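Local coordinates for glutathione peroxidase-like protein (Trypanosoma brucei, PDB 2VUP) that probably acts as a tryparedoxin-dependent peroxidase of the glutathione peroxidase family, reducing hydroperoxides with thiol electrons relayed from trypanothione, at residues S26-F31 with S49-Y54. Residues are numbered along the deposited sequence; the frame is centred on the assembly and turned at random.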
loop_
_atom_site.group_PDB
_atom_site.type_symbol
_atom_site.label_atom_id
_atom_site.label_comp_id
_atom_site.label_asym_id
_atom_site.label_seq_id
_atom_site.Cartn_x
_atom_site.Cartn_y
_atom_site.Cartn_z
ATOM N N SER A 26 11.964 9.513 -9.789
ATOM C CA SER A 26 13.012 8.568 -9.419
ATOM C C SER A 26 12.675 7.754 -8.170
ATOM O O SER A 26 13.342 6.764 -7.872
ATOM C CB SER A 26 14.352 9.295 -9.255
ATOM O OG SER A 26 14.297 10.244 -8.203
ATOM N N SER A 27 11.645 8.182 -7.442
ATOM C CA SER A 27 11.172 7.472 -6.258
ATOM C C SER A 27 9.734 7.849 -5.906
ATOM O O SER A 27 9.126 8.713 -6.547
ATOM C CB SER A 27 12.087 7.731 -5.054
ATOM O OG SER A 27 11.958 9.057 -4.578
ATOM N N ILE A 28 9.202 7.191 -4.878
ATOM C CA ILE A 28 7.870 7.502 -4.369
ATOM C C ILE A 28 7.847 8.849 -3.634
ATOM O O ILE A 28 6.790 9.462 -3.473
ATOM C CB ILE A 28 7.297 6.355 -3.475
ATOM C CG1 ILE A 28 8.101 6.191 -2.177
ATOM C CG2 ILE A 28 7.209 5.033 -4.278
ATOM C CD1 ILE A 28 7.326 5.544 -1.046
ATOM N N PHE A 29 9.027 9.316 -3.228
ATOM C CA PHE A 29 9.157 10.556 -2.464
ATOM C C PHE A 29 9.047 11.820 -3.317
ATOM O O PHE A 29 9.052 12.929 -2.792
ATOM C CB PHE A 29 10.445 10.534 -1.634
ATOM C CG PHE A 29 10.604 9.277 -0.828
ATOM C CD1 PHE A 29 9.735 9.000 0.229
ATOM C CD2 PHE A 29 11.585 8.347 -1.151
ATOM C CE1 PHE A 29 9.861 7.827 0.969
ATOM C CE2 PHE A 29 11.724 7.175 -0.416
ATOM C CZ PHE A 29 10.855 6.910 0.640
ATOM N N ASP A 30 8.921 11.641 -4.626
ATOM C CA ASP A 30 8.624 12.748 -5.525
ATOM C C ASP A 30 7.114 13.031 -5.609
ATOM O O ASP A 30 6.674 13.865 -6.396
ATOM C CB ASP A 30 9.210 12.470 -6.914
ATOM C CG ASP A 30 10.741 12.436 -6.914
ATOM O OD1 ASP A 30 11.367 12.725 -5.868
ATOM O OD2 ASP A 30 11.317 12.107 -7.967
ATOM N N PHE A 31 6.330 12.341 -4.784
ATOM C CA PHE A 31 4.869 12.466 -4.814
ATOM C C PHE A 31 4.273 12.920 -3.486
ATOM O O PHE A 31 4.826 12.653 -2.419
ATOM C CB PHE A 31 4.223 11.159 -5.296
ATOM C CG PHE A 31 4.671 10.751 -6.663
ATOM C CD1 PHE A 31 4.077 11.305 -7.794
ATOM C CD2 PHE A 31 5.716 9.845 -6.826
ATOM C CE1 PHE A 31 4.506 10.954 -9.068
ATOM C CE2 PHE A 31 6.150 9.481 -8.099
ATOM C CZ PHE A 31 5.537 10.043 -9.224
ATOM N N SER A 49 14.443 3.185 4.301
ATOM C CA SER A 49 14.022 1.810 4.591
ATOM C C SER A 49 12.829 1.373 3.725
ATOM O O SER A 49 12.092 2.227 3.216
ATOM C CB SER A 49 13.732 1.608 6.087
ATOM O OG SER A 49 13.310 2.800 6.709
ATOM N N PRO A 50 12.656 0.046 3.527
ATOM C CA PRO A 50 11.576 -0.458 2.674
ATOM C C PRO A 50 10.162 -0.277 3.233
ATOM O O PRO A 50 9.974 -0.207 4.451
ATOM C CB PRO A 50 11.910 -1.949 2.527
ATOM C CG PRO A 50 12.707 -2.285 3.713
ATOM C CD PRO A 50 13.492 -1.052 4.049
ATOM N N LEU A 51 9.192 -0.198 2.324
ATOM C CA LEU A 51 7.767 -0.077 2.667
ATOM C C LEU A 51 6.932 -1.041 1.824
ATOM O O LEU A 51 7.352 -1.452 0.735
ATOM C CB LEU A 51 7.229 1.335 2.370
ATOM C CG LEU A 51 7.899 2.674 2.661
ATOM C CD1 LEU A 51 9.085 2.932 1.750
ATOM C CD2 LEU A 51 6.843 3.787 2.489
ATOM N N LEU A 52 5.738 -1.359 2.320
ATOM C CA LEU A 52 4.732 -2.061 1.534
ATOM C C LEU A 52 3.461 -1.212 1.419
ATOM O O LEU A 52 2.856 -0.848 2.422
ATOM C CB LEU A 52 4.432 -3.442 2.134
ATOM C CG LEU A 52 3.538 -4.429 1.369
ATOM C CD1 LEU A 52 4.183 -4.911 0.079
ATOM C CD2 LEU A 52 3.211 -5.609 2.271
ATOM N N ILE A 53 3.077 -0.882 0.191
ATOM C CA ILE A 53 1.904 -0.031 -0.042
ATOM C C ILE A 53 0.731 -0.807 -0.644
ATOM O O ILE A 53 0.828 -1.309 -1.762
ATOM C CB ILE A 53 2.249 1.195 -0.937
ATOM C CG1 ILE A 53 3.405 1.999 -0.314
ATOM C CG2 ILE A 53 0.996 2.052 -1.156
ATOM C CD1 ILE A 53 4.001 3.077 -1.213
ATOM N N TYR A 54 -0.363 -0.889 0.115
ATOM C CA TYR A 54 -1.627 -1.500 -0.328
ATOM C C TYR A 54 -2.642 -0.461 -0.815
ATOM O O TYR A 54 -2.718 0.662 -0.287
ATOM C CB TYR A 54 -2.289 -2.257 0.830
ATOM C CG TYR A 54 -1.705 -3.617 1.173
ATOM C CD1 TYR A 54 -2.301 -4.787 0.707
ATOM C CD2 TYR A 54 -0.572 -3.731 1.981
ATOM C CE1 TYR A 54 -1.775 -6.047 1.018
ATOM C CE2 TYR A 54 -0.041 -4.985 2.311
ATOM C CZ TYR A 54 -0.645 -6.135 1.825
ATOM O OH TYR A 54 -0.117 -7.366 2.142
#
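Ile28 meets Leu51 and Ile53 through a single methyl group, its CD1, which points at the strand between the ends of two side chains that lie two residues apart on the same face of it. Ile28 CD1 lies 4.0 Å from Leu51 CD2 and 4.1 Å from Ile53 CD1; the side chains reach toward each other and meet tip to tip. The backbones stay well apart, with the nearest CA atoms, those of Ile28 and Leu51, separated by 10.3 Å; side chains alone span the gap. Ile28 reaches this far with CG1 held between its backbone N and carbonyl carbon (chi1 66°) and CD1 extended onward from it. The same CG1 sits 3.8 Å above the plane of the neighbouring Phe29 ring, over its centre, and the ring therefore lies along the flank of the isoleucine. Phe29 starts off across the line to the strand, but its far end turns nearer, where CZ approaches CD1 of Leu51 obliquely at a loose 4.5 Å. Both methyls of Leu51 thus lie close to Ile28, as Leu51 CD1 is also 4.2 Å from Ile28 CD1. The loop is itself pinned by polar bonds: Ser27 OG accepts from the backbone N of Phe29 in an ST turn, and Ser26 N donates almost straight (178°) to Asp30 OD2, arriving from above the carboxylate plane. This buried, wholly apolar contact joins the N-terminal loop to one face of the thioredoxin-fold sheet. Tyr132 and Leu131 of helix 130-138 pack against Ile53 and Ile28, respectively, while Leu51 also touches Leu85 and Ile53 touches Phe87 on the parallel strand 83-88. On the opposite face of the sheet, Tyr54, and Pro50 just before the strand, rest against helix 173-185.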